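Putative fructose-bisphosphate aldolase (Coccidioides immitis, PDB 3PM6) is a putative class II fructose-bisphosphate aldolase, a closed eight-stranded barrel of the TIM type that holds a zinc ion. Local coordinates at residues P30-Y35 with L41-A46; S76-R79 with P84-L87; R153-E158 with Q162-L167; G197-R202 with D230-E235; R263-S268 with H275-N280. All blocks are in the same frame, centred on the assembly; numbering follows the deposited sequence.

In the fold
From the N terminus, contact 1 closes the short turn between strand 29-33 and helix 37-49, where the barrel begins. Contact 2 does the reverse, closing the loop from helix 69-80 into strand 85-92; the two touch through Ile-44 and Ile-85. Contact 3 folds the loop after strand 146-149 back on itself, and contact 4 spans the longest interval, tying the loop after strand 187-188 to the lead-in of helix 234-242. These two meet where Glu-158 reaches Gly-197, near the zinc ion. Contact 5 joins the last two helices, and its helix 271-292 packs on helix 37-49 of contact 1. All five follow in series; none nests or crosses.

Contact 1: P30-Y35 with L41-A46; sequences PAICVY and LAIIRA
Val-34 and Ile-43 reach toward each other tip to tip, with Val-34 CG1 only 3.4 Å from Ile-43 CD1, closer than two methyl carbons usually stand. The same CD1 presses on the strand itself, 3.7 Å from Ile-32 CB and 3.6 Å from Ile-32 O. Behind it, CG1 of Ile-43 passes alongside the CG2 methyl of Ile-32 at 3.9 Å, the two isoleucines sliding past each other in opposite directions. Ile-32 therefore touches with its branch point and CG2, while its CD1 end leads off elsewhere. Ile-43 is the stretched partner: a chi2 of 157° sends CD1 outward from the helix, to the strand between the side chains of Ile-32 and Val-34. This is the first barrel strand and the helix that follows it, part of the beta-alpha-beta unit made by strand 29-33, helix 37-49 and strand 54-58. Ile-32 and Val-34 face the helix, whereas Ala-31 and Cys-33 between and beside them point the other way. Strand 54-58 backs the contact, with Ile-43 lying on Ala-54 and Ile-56, and Val-34 on Ile-56. On the strand's other edge Ala-31 bonds through its backbone to Val-248 and Val-250. Farther out, Ala-42 and Ala-46 rest on Met-282 and Val-286 of helix 271-292, and Leu-41 and Arg-45 pack on Tyr-65 of the second subunit.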
# COMPACT_ATOMS: atom_id res chain seq x y z
N PRO A 30 16.59 7.70 -10.08
CA PRO A 30 16.56 7.34 -8.66
C PRO A 30 15.70 6.10 -8.48
O PRO A 30 14.57 6.10 -8.89
CB PRO A 30 15.87 8.56 -8.00
CG PRO A 30 15.04 9.21 -9.12
CD PRO A 30 15.71 8.84 -10.44
N ALA A 31 16.26 5.04 -7.91
CA ALA A 31 15.57 3.75 -7.74
C ALA A 31 15.40 3.49 -6.25
O ALA A 31 16.31 3.01 -5.58
CB ALA A 31 16.37 2.63 -8.41
N ILE A 32 14.24 3.83 -5.72
CA ILE A 32 14.05 3.93 -4.28
C ILE A 32 13.33 2.73 -3.77
O ILE A 32 12.19 2.47 -4.18
CB ILE A 32 13.18 5.21 -3.93
CG1 ILE A 32 13.69 6.44 -4.70
CG2 ILE A 32 13.07 5.43 -2.42
CD1 ILE A 32 15.13 6.81 -4.39
N CYS A 33 13.99 1.97 -2.89
CA CYS A 33 13.38 0.87 -2.19
C CYS A 33 12.37 1.34 -1.21
O CYS A 33 12.64 2.24 -0.39
CB CYS A 33 14.44 0.06 -1.43
SG CYS A 33 15.69 -0.56 -2.52
N VAL A 34 11.22 0.70 -1.23
CA VAL A 34 10.17 1.01 -0.25
C VAL A 34 9.54 -0.26 0.26
O VAL A 34 9.67 -1.30 -0.39
CB VAL A 34 9.05 1.88 -0.85
CG1 VAL A 34 9.55 3.28 -1.19
CG2 VAL A 34 8.42 1.21 -2.04
N TYR A 35 8.84 -0.15 1.41
CA TYR A 35 8.23 -1.29 2.11
C TYR A 35 6.74 -1.08 2.34
O TYR A 35 6.08 -1.93 2.97
CB TYR A 35 8.83 -1.46 3.51
CG TYR A 35 10.30 -1.74 3.53
CD1 TYR A 35 10.80 -3.04 3.45
CD2 TYR A 35 11.21 -0.69 3.65
CE1 TYR A 35 12.19 -3.27 3.50
CE2 TYR A 35 12.55 -0.91 3.68
CZ TYR A 35 13.04 -2.19 3.63
OH TYR A 35 14.41 -2.31 3.64
N LEU A 41 3.99 6.69 -1.96
CA LEU A 41 3.46 8.06 -2.11
C LEU A 41 4.59 9.06 -2.08
O LEU A 41 4.60 9.99 -2.90
CB LEU A 41 2.45 8.39 -1.01
CG LEU A 41 1.10 7.72 -1.25
CD1 LEU A 41 0.11 8.02 -0.13
CD2 LEU A 41 0.54 8.16 -2.61
N ALA A 42 5.54 8.87 -1.17
CA ALA A 42 6.73 9.74 -1.11
C ALA A 42 7.45 9.81 -2.45
O ALA A 42 7.85 10.90 -2.89
CB ALA A 42 7.69 9.31 0.03
N ILE A 43 7.61 8.66 -3.11
CA ILE A 43 8.28 8.64 -4.42
C ILE A 43 7.50 9.34 -5.54
O ILE A 43 8.08 10.13 -6.28
CB ILE A 43 8.60 7.20 -4.92
CG1 ILE A 43 9.63 6.51 -4.01
CG2 ILE A 43 9.12 7.25 -6.36
CD1 ILE A 43 9.54 4.96 -4.11
N ILE A 44 6.22 9.01 -5.69
CA ILE A 44 5.37 9.65 -6.70
C ILE A 44 5.37 11.17 -6.49
O ILE A 44 5.48 11.90 -7.44
CB ILE A 44 3.87 9.19 -6.63
CG1 ILE A 44 3.73 7.65 -6.67
CG2 ILE A 44 3.06 9.86 -7.75
CD1 ILE A 44 4.40 6.99 -7.82
N ARG A 45 5.24 11.62 -5.24
CA ARG A 45 5.13 13.06 -4.97
C ARG A 45 6.46 13.76 -5.26
O ARG A 45 6.49 14.83 -5.90
CB ARG A 45 4.75 13.31 -3.52
CG ARG A 45 3.29 13.27 -3.24
CD ARG A 45 3.11 13.24 -1.73
NE ARG A 45 1.79 12.71 -1.40
CZ ARG A 45 1.21 12.83 -0.21
NH1 ARG A 45 1.81 13.47 0.79
NH2 ARG A 45 0.01 12.31 -0.04
N ALA A 46 7.54 13.16 -4.77
CA ALA A 46 8.88 13.70 -4.99
C ALA A 46 9.15 13.80 -6.47
O ALA A 46 9.56 14.84 -6.94
CB ALA A 46 9.94 12.83 -4.30

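Contact 2: S76-R79 with P84-L87; sequences SACR and PITL
Cys-78 packs against the backbone of the strand that starts at Ile-85, and has far more of its surface buried here than any other residue of the pair of segments. Its CB sits 3.3 Å from Ile-85 O, and its sulfur runs on along the chain to rest 3.7 Å from Thr-86 C and 4.0 Å from Leu-87 N. The closest touches are thus to main-chain atoms, with side-chain carbons a little farther off, and the alpha carbons of Cys-78 and Ile-85 come within 5.2 Å. A chi1 of -76° swings SG to the side of its own backbone N, anti to the carbonyl carbon, which brings it between Ile-85 and Leu-87. Ile-85 offers its CG2 methyl, 4.0 Å from Cys-78 SG, while its longer arm goes to Ile-44 instead. Leu-87 adds only its CB, 4.2 Å from the same sulfur. Thr-86 between them points its CB away from the helix.

No direct hydrogen bond crosses the contact; a water donates to Cys-78 O at 2.6 Å and accepts from Ile-85 N at 3.1 Å, serving a carbonyl near the helix end and the first amide of the strand. Ile-85 O also receives a hydrogen bond from Arg-14. This is a helix-to-strand return of the TIM-type barrel, helix 69-80 running into the third strand, 85-92. Strand 54-58 runs alongside, where Ile-56 touches Cys-78, Ile-85 and Leu-87; helix 37-49 adds Ile-40 and Ile-44 against Ala-77, and Leu-69 of the second subunit also packs on Ala-77.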
# COMPACT_ATOMS: atom_id res chain seq x y z
N SER A 76 0.07 0.44 -9.99
CA SER A 76 -0.99 1.36 -10.30
C SER A 76 -0.54 2.81 -10.08
O SER A 76 -0.70 3.64 -10.97
CB SER A 76 -2.24 1.01 -9.48
OG SER A 76 -3.18 2.03 -9.62
N ALA A 77 0.05 3.11 -8.92
CA ALA A 77 0.63 4.43 -8.70
C ALA A 77 1.58 4.85 -9.84
O ALA A 77 1.57 6.02 -10.25
CB ALA A 77 1.36 4.48 -7.35
N CYS A 78 2.38 3.90 -10.35
CA CYS A 78 3.31 4.16 -11.46
C CYS A 78 2.60 4.67 -12.70
O CYS A 78 3.01 5.68 -13.27
CB CYS A 78 4.11 2.88 -11.84
SG CYS A 78 5.41 2.46 -10.72
N ARG A 79 1.57 3.92 -13.12
CA ARG A 79 0.75 4.23 -14.29
C ARG A 79 0.11 5.61 -14.21
O ARG A 79 0.09 6.31 -15.21
CB ARG A 79 -0.37 3.20 -14.50
CG ARG A 79 0.10 1.76 -14.78
CD ARG A 79 0.99 1.63 -16.01
NE ARG A 79 1.87 0.46 -15.95
CZ ARG A 79 1.80 -0.60 -16.76
NH1 ARG A 79 0.87 -0.68 -17.71
NH2 ARG A 79 2.67 -1.61 -16.61
N PRO A 84 7.67 9.74 -15.85
CA PRO A 84 7.95 8.31 -15.98
C PRO A 84 8.42 7.65 -14.66
O PRO A 84 9.47 8.02 -14.11
CB PRO A 84 9.04 8.26 -17.06
CG PRO A 84 9.04 9.61 -17.68
CD PRO A 84 8.67 10.53 -16.58
N ILE A 85 7.61 6.71 -14.18
CA ILE A 85 7.97 5.89 -13.02
C ILE A 85 7.63 4.42 -13.31
O ILE A 85 6.50 4.10 -13.69
CB ILE A 85 7.22 6.33 -11.76
CG1 ILE A 85 7.30 7.84 -11.56
CG2 ILE A 85 7.79 5.62 -10.54
CD1 ILE A 85 6.41 8.34 -10.42
N THR A 86 8.60 3.51 -13.09
CA THR A 86 8.35 2.09 -13.29
C THR A 86 8.66 1.30 -12.04
O THR A 86 9.24 1.84 -11.10
CB THR A 86 9.17 1.53 -14.48
OG1 THR A 86 10.56 1.61 -14.18
CG2 THR A 86 8.86 2.34 -15.80
N LEU A 87 8.30 0.02 -12.05
CA LEU A 87 8.34 -0.84 -10.89
C LEU A 87 9.38 -1.99 -11.04
O LEU A 87 9.39 -2.69 -12.04
CB LEU A 87 6.94 -1.40 -10.61
CG LEU A 87 6.81 -2.33 -9.42
CD1 LEU A 87 7.18 -1.64 -8.11
CD2 LEU A 87 5.37 -2.85 -9.37
O HOH W 1 4.62 6.82 -15.02

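Contact 3: R153-E158 with Q162-L167; sequences RIEGGE and QDTVDL
Gln-162 meets Gly-157 through its backbone, its O lying 4.0 Å from Gly-157 CA, while its CB points away and its NE2 makes a weak bond to Asp-163 O. Asp-163 follows the same pattern: its N stands 4.1 Å from Gly-157 CA, and its CB too points away. Thr-164 carries the contact. With chi1 at 59° its OG1 sits between its own N and carbonyl carbon, facing Gly-156, whose N donates to it at 2.9 Å along a nearly straight path of 169°. Its CG2 meanwhile lies 3.4 Å from Ile-154 O. A water bonds to Thr-164 OG1 at 2.7 Å and reaches Glu-155 OE2 at 2.6 Å. From Thr-164 a type II beta turn, closed by Leu-167 N to Thr-164 O, brings Leu-167 back; its carbonyl O also lies within bonding distance of that water, and its CB is 3.9 Å from Arg-153 CD. Leu-167 CD1 covers one face of the guanidinium, whose nitrogens bond to the carbonyls of Ser-122, Phe-124 and Glu-168. In this loop after barrel strand 146-149, Ile-154 packs on the zinc ligands His-196 and His-227. One hydroxyl and a shared water, with more acceptors around it than protons to give, help to hold the two irregular segments together, while backbone carbonyls probably temper the arginine's charge.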
# COMPACT_ATOMS: atom_id res chain seq x y z
N ARG A 153 29.89 -10.22 -6.37
CA ARG A 153 29.19 -10.35 -5.09
C ARG A 153 29.47 -9.15 -4.18
O ARG A 153 30.55 -9.03 -3.60
CB ARG A 153 29.57 -11.63 -4.36
CG ARG A 153 28.61 -11.95 -3.20
CD ARG A 153 29.07 -13.22 -2.48
NE ARG A 153 29.00 -14.34 -3.43
CZ ARG A 153 29.92 -15.30 -3.55
NH1 ARG A 153 31.01 -15.30 -2.77
NH2 ARG A 153 29.72 -16.27 -4.44
N ILE A 154 28.47 -8.27 -4.10
CA ILE A 154 28.41 -7.21 -3.12
C ILE A 154 28.15 -7.84 -1.75
O ILE A 154 27.28 -8.73 -1.59
CB ILE A 154 27.32 -6.13 -3.51
CG1 ILE A 154 27.67 -5.52 -4.88
CG2 ILE A 154 27.27 -5.02 -2.47
CD1 ILE A 154 26.51 -4.76 -5.55
N GLU A 155 28.92 -7.42 -0.76
CA GLU A 155 28.77 -7.94 0.59
C GLU A 155 27.75 -7.15 1.38
O GLU A 155 27.46 -6.00 1.09
CB GLU A 155 30.11 -7.91 1.31
CG GLU A 155 31.13 -8.88 0.71
CD GLU A 155 32.43 -8.92 1.49
OE1 GLU A 155 33.36 -8.18 1.11
OE2 GLU A 155 32.52 -9.69 2.47
N GLY A 156 27.21 -7.77 2.42
CA GLY A 156 26.34 -7.04 3.36
C GLY A 156 24.88 -7.43 3.21
O GLY A 156 24.49 -8.14 2.28
N GLY A 157 24.08 -6.96 4.16
CA GLY A 157 22.66 -7.24 4.16
C GLY A 157 21.92 -5.94 4.46
O GLY A 157 22.52 -4.96 4.92
N GLU A 158 20.62 -5.97 4.18
CA GLU A 158 19.69 -4.90 4.59
C GLU A 158 18.37 -5.59 5.00
O GLU A 158 18.23 -6.79 4.81
CB GLU A 158 19.51 -3.85 3.45
CG GLU A 158 20.89 -3.19 3.06
CD GLU A 158 20.82 -2.13 1.96
OE1 GLU A 158 19.73 -1.99 1.40
OE2 GLU A 158 21.84 -1.45 1.65
N GLN A 162 19.19 -10.51 2.00
CA GLN A 162 19.98 -11.46 2.83
C GLN A 162 21.46 -11.08 3.01
O GLN A 162 22.09 -10.58 2.07
CB GLN A 162 19.86 -12.89 2.30
CG GLN A 162 20.32 -14.01 3.30
CD GLN A 162 20.71 -15.33 2.59
OE1 GLN A 162 19.90 -15.93 1.88
NE2 GLN A 162 21.94 -15.78 2.80
N ASP A 163 21.96 -11.26 4.25
CA ASP A 163 23.41 -11.33 4.64
C ASP A 163 24.28 -12.09 3.62
O ASP A 163 23.80 -12.99 2.94
CB ASP A 163 23.62 -12.01 6.07
CG ASP A 163 23.01 -13.48 6.20
OD1 ASP A 163 21.74 -13.54 6.38
OD2 ASP A 163 23.73 -14.57 6.17
N THR A 164 25.58 -11.73 3.56
CA THR A 164 26.59 -12.51 2.83
C THR A 164 27.61 -13.13 3.81
O THR A 164 28.79 -13.34 3.48
CB THR A 164 27.36 -11.66 1.85
OG1 THR A 164 27.99 -10.60 2.57
CG2 THR A 164 26.43 -11.12 0.72
N VAL A 165 27.15 -13.38 5.03
CA VAL A 165 27.97 -14.03 6.06
C VAL A 165 28.48 -15.37 5.53
O VAL A 165 27.73 -16.15 4.95
CB VAL A 165 27.16 -14.23 7.36
CG1 VAL A 165 27.88 -15.18 8.32
CG2 VAL A 165 26.94 -12.88 8.02
N ASP A 166 29.76 -15.63 5.72
CA ASP A 166 30.33 -16.90 5.25
C ASP A 166 30.47 -16.87 3.72
O ASP A 166 30.78 -17.88 3.12
CB ASP A 166 29.49 -18.13 5.70
CG ASP A 166 29.63 -18.44 7.22
OD1 ASP A 166 30.67 -18.11 7.84
OD2 ASP A 166 28.67 -19.05 7.79
N LEU A 167 30.24 -15.70 3.11
CA LEU A 167 30.57 -15.52 1.67
C LEU A 167 31.58 -14.41 1.51
O LEU A 167 31.49 -13.37 2.20
CB LEU A 167 29.32 -15.22 0.81
CG LEU A 167 28.20 -16.26 0.71
CD1 LEU A 167 27.05 -15.74 -0.12
CD2 LEU A 167 28.70 -17.61 0.14
O HOH W 2 30.53 -11.11 3.22

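Contact 4: G197-R202 with D230-E235; sequences GNYGPR and DPFTKE
Tyr-199 and Phe-232 each swing their ring to the side of their own backbone N, anti to the carbonyl carbon, with chi1 of -76° and -73°, and that choice brings the two aromatics together from separate loops. Phe-232 adds an unusual chi2 of 7°. Its CB points past the other segment, but the torsions carry the ring round so that CE1 and CZ meet the phenol. Tyr-199 OH is 3.4 Å from Phe-232 CZ, and Tyr-199 CZ is 3.9 Å from Phe-232 CE1; the two side chains cross at about a right angle. Pro-231 packs on the tyrosine as well, its CG 3.7 Å from Tyr-199 CE2, again with the side chains roughly perpendicular.

The loop that presents the tyrosine is shaped by an Asx turn, in which Asn-198 OD1 takes the amide of Gly-200 at 3.0 Å, in the carbonyl plane and on a lone pair. On the other segment Thr-233 takes the N-cap position of helix 234-242, its OG1 weakly bonded to Ile-236 N. The loops follow barrel strands 187-188 and 223-226: the zinc ligand His-196 directly precedes the first segment, and His-227, another, lies three residues before the second. The tyrosine side chain is about 9 Å from the metal. Val-204 touches both rings. No hydrogen bond links the two segments; they meet by van der Waals packing. The phenol oxygen, though, is hydrogen-bonded to Gly-228 O and Val-195 N, so these bonds beside the two histidines probably fix the ring's position, while Pro-231 meets CD2 and CE2 and Phe-232 the hydroxyl end.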
# COMPACT_ATOMS: atom_id res chain seq x y z
N GLY A 197 24.45 -1.91 3.35
CA GLY A 197 24.51 -1.54 4.77
C GLY A 197 25.65 -0.61 5.16
O GLY A 197 26.19 0.11 4.34
N ASN A 198 26.01 -0.63 6.43
CA ASN A 198 26.94 0.34 7.01
C ASN A 198 28.36 0.01 6.57
O ASN A 198 28.81 -1.12 6.74
CB ASN A 198 26.80 0.30 8.53
CG ASN A 198 27.30 1.58 9.23
OD1 ASN A 198 28.49 1.94 9.16
ND2 ASN A 198 26.39 2.22 9.95
N TYR A 199 29.04 0.99 5.95
CA TYR A 199 30.45 0.85 5.54
C TYR A 199 31.43 0.68 6.71
O TYR A 199 32.49 0.06 6.57
CB TYR A 199 30.87 2.03 4.65
CG TYR A 199 30.32 1.90 3.24
CD1 TYR A 199 31.13 1.47 2.19
CD2 TYR A 199 28.98 2.15 2.98
CE1 TYR A 199 30.61 1.29 0.91
CE2 TYR A 199 28.45 1.98 1.72
CZ TYR A 199 29.27 1.53 0.68
OH TYR A 199 28.75 1.39 -0.59
N GLY A 200 31.08 1.25 7.86
CA GLY A 200 31.97 1.23 9.03
C GLY A 200 33.16 2.17 8.91
O GLY A 200 33.21 2.98 7.97
N PRO A 201 34.12 2.07 9.85
CA PRO A 201 35.22 3.05 10.02
C PRO A 201 36.13 3.21 8.80
O PRO A 201 36.75 4.27 8.66
CB PRO A 201 36.04 2.50 11.22
CG PRO A 201 35.63 1.04 11.37
CD PRO A 201 34.20 0.98 10.86
N ARG A 202 36.20 2.20 7.92
CA ARG A 202 36.97 2.29 6.67
C ARG A 202 36.36 3.23 5.64
O ARG A 202 37.03 3.58 4.66
CB ARG A 202 37.13 0.91 6.03
N ASP A 230 23.52 4.45 -0.21
CA ASP A 230 22.82 5.22 0.82
C ASP A 230 23.62 6.42 1.41
O ASP A 230 23.09 7.54 1.42
CB ASP A 230 22.33 4.31 1.94
CG ASP A 230 21.02 3.64 1.59
OD1 ASP A 230 20.15 4.34 1.04
OD2 ASP A 230 20.85 2.44 1.90
N PRO A 231 24.86 6.18 1.86
CA PRO A 231 25.64 7.26 2.47
C PRO A 231 26.44 8.07 1.45
O PRO A 231 27.32 8.82 1.85
CB PRO A 231 26.64 6.49 3.37
CG PRO A 231 26.91 5.23 2.56
CD PRO A 231 25.64 4.92 1.81
N PHE A 232 26.15 7.92 0.14
CA PHE A 232 26.94 8.60 -0.90
C PHE A 232 26.64 10.12 -0.95
O PHE A 232 25.57 10.61 -0.54
CB PHE A 232 26.75 7.95 -2.29
CG PHE A 232 27.42 6.59 -2.45
CD1 PHE A 232 28.02 5.94 -1.38
CD2 PHE A 232 27.44 5.95 -3.69
CE1 PHE A 232 28.67 4.70 -1.53
CE2 PHE A 232 28.05 4.68 -3.86
CZ PHE A 232 28.65 4.05 -2.77
N THR A 233 27.62 10.86 -1.46
CA THR A 233 27.56 12.32 -1.52
C THR A 233 27.35 12.65 -3.00
O THR A 233 27.47 11.77 -3.84
CB THR A 233 28.90 12.97 -1.03
OG1 THR A 233 29.96 12.48 -1.84
CG2 THR A 233 29.21 12.63 0.43
N LYS A 234 27.04 13.89 -3.31
CA LYS A 234 26.90 14.30 -4.69
C LYS A 234 28.17 14.01 -5.48
O LYS A 234 28.12 13.57 -6.64
CB LYS A 234 26.60 15.81 -4.77
CG LYS A 234 26.87 16.38 -6.21
CD LYS A 234 25.76 17.33 -6.65
CE LYS A 234 25.70 17.49 -8.16
NZ LYS A 234 24.31 17.14 -8.61
N GLU A 235 29.32 14.33 -4.90
CA GLU A 235 30.58 14.20 -5.62
C GLU A 235 30.86 12.73 -5.98
O GLU A 235 31.31 12.42 -7.09
CB GLU A 235 31.73 14.84 -4.81
CG GLU A 235 31.65 16.40 -4.73
CD GLU A 235 30.81 16.96 -3.57
OE1 GLU A 235 29.98 16.24 -2.98
OE2 GLU A 235 31.00 18.16 -3.24

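Contact 5: R263-S268 with H275-N280; sequences REKAGS and HEEVTN
Glu-277 OE1 takes a bond from a water at 2.7 Å and a weaker one from Lys-265 NZ at 3.4 Å, the latter part of a salt bridge. The same water accepts from Lys-265 NZ at 2.6 Å, so the shorter links run through it and the direct one is stretched. The lysine bends at chi2 (-132°) and again at chi4, and this lays its CD 3.5 Å from Glu-277 OE1, the two chains crossing at about a right angle. Glu-277 runs out extended from its helix to meet it. The pair joins the last turn of helix 252-265, which follows the final barrel strand, to helix 271-292, the last helix of the chain. Next along the helix, the buried Val-278 packs on Tyr-258, Val-261 and Met-262. Thr-279 lies on helix 37-49 and also reaches the second subunit. Its OG1 donates at 2.7 Å to His-275 O, which also takes Thr-279 N from the opposite face of its plane. That hydroxyl is hydrogen-bonded as well to Tyr-65 of the second subunit, and Glu-276 bonds to Trp-61 there.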
# COMPACT_ATOMS: atom_id res chain seq x y z
N ARG A 263 9.64 6.61 15.55
CA ARG A 263 10.34 6.46 16.84
C ARG A 263 9.97 7.62 17.76
O ARG A 263 9.63 7.41 18.93
CB ARG A 263 11.87 6.36 16.62
CG ARG A 263 12.75 6.76 17.83
CD ARG A 263 14.27 6.41 17.67
NE ARG A 263 14.95 7.22 16.65
CZ ARG A 263 15.65 6.71 15.63
NH1 ARG A 263 15.78 5.38 15.50
NH2 ARG A 263 16.23 7.52 14.74
N GLU A 264 9.99 8.83 17.21
CA GLU A 264 9.76 10.05 17.99
C GLU A 264 8.27 10.40 18.24
O GLU A 264 7.94 10.97 19.27
CB GLU A 264 10.47 11.23 17.32
N LYS A 265 7.40 10.05 17.30
CA LYS A 265 6.05 10.61 17.29
C LYS A 265 4.88 9.61 17.45
O LYS A 265 3.73 10.05 17.62
CB LYS A 265 5.83 11.51 16.05
CG LYS A 265 6.86 12.59 15.91
CD LYS A 265 6.24 13.94 15.65
CE LYS A 265 7.23 15.10 15.81
NZ LYS A 265 8.00 15.40 14.53
N ALA A 266 5.12 8.31 17.38
CA ALA A 266 3.99 7.39 17.52
C ALA A 266 3.51 7.49 18.95
O ALA A 266 4.31 7.60 19.87
CB ALA A 266 4.38 5.98 17.20
N GLY A 267 2.19 7.46 19.13
CA GLY A 267 1.61 7.71 20.46
C GLY A 267 1.45 9.19 20.80
O GLY A 267 0.90 9.52 21.83
N SER A 268 1.91 10.08 19.92
CA SER A 268 1.85 11.52 20.17
C SER A 268 1.03 12.33 19.18
O SER A 268 0.77 13.52 19.40
CB SER A 268 3.25 12.08 20.24
OG SER A 268 3.80 11.74 21.50
N HIS A 275 1.00 9.23 9.39
CA HIS A 275 1.20 8.79 8.00
C HIS A 275 1.68 9.94 7.14
O HIS A 275 2.52 9.75 6.28
CB HIS A 275 -0.08 8.20 7.41
CG HIS A 275 -0.40 6.83 7.93
ND1 HIS A 275 0.49 5.78 7.85
CD2 HIS A 275 -1.50 6.34 8.54
CE1 HIS A 275 -0.06 4.70 8.39
NE2 HIS A 275 -1.25 5.02 8.84
N GLU A 276 1.12 11.12 7.39
CA GLU A 276 1.50 12.33 6.68
C GLU A 276 2.95 12.68 6.91
O GLU A 276 3.68 12.99 5.95
CB GLU A 276 0.58 13.50 7.05
CG GLU A 276 -0.86 13.37 6.46
CD GLU A 276 -1.88 14.39 7.04
OE1 GLU A 276 -1.48 15.37 7.73
OE2 GLU A 276 -3.08 14.19 6.80
N GLU A 277 3.38 12.63 8.17
CA GLU A 277 4.73 13.04 8.53
C GLU A 277 5.83 12.10 7.99
O GLU A 277 6.84 12.58 7.44
CB GLU A 277 4.85 13.30 10.05
CG GLU A 277 4.05 14.55 10.49
CD GLU A 277 4.43 15.09 11.88
OE1 GLU A 277 5.52 14.74 12.37
OE2 GLU A 277 3.65 15.85 12.48
N VAL A 278 5.62 10.77 8.07
CA VAL A 278 6.58 9.84 7.49
C VAL A 278 6.69 10.01 5.97
O VAL A 278 7.78 9.90 5.42
CB VAL A 278 6.34 8.35 7.87
CG1 VAL A 278 6.56 8.15 9.38
CG2 VAL A 278 4.95 7.85 7.45
N THR A 279 5.58 10.30 5.31
CA THR A 279 5.59 10.46 3.87
C THR A 279 6.34 11.74 3.47
O THR A 279 7.17 11.71 2.55
CB THR A 279 4.17 10.47 3.32
OG1 THR A 279 3.47 9.34 3.84
CG2 THR A 279 4.18 10.41 1.81
N ASN A 280 6.06 12.84 4.17
CA ASN A 280 6.77 14.09 3.95
C ASN A 280 8.26 13.96 4.14
O ASN A 280 9.01 14.41 3.31
CB ASN A 280 6.24 15.21 4.86
CG ASN A 280 4.79 15.54 4.60
OD1 ASN A 280 4.26 15.21 3.54
ND2 ASN A 280 4.12 16.15 5.58
O HOH W 3 8.14 15.07 11.92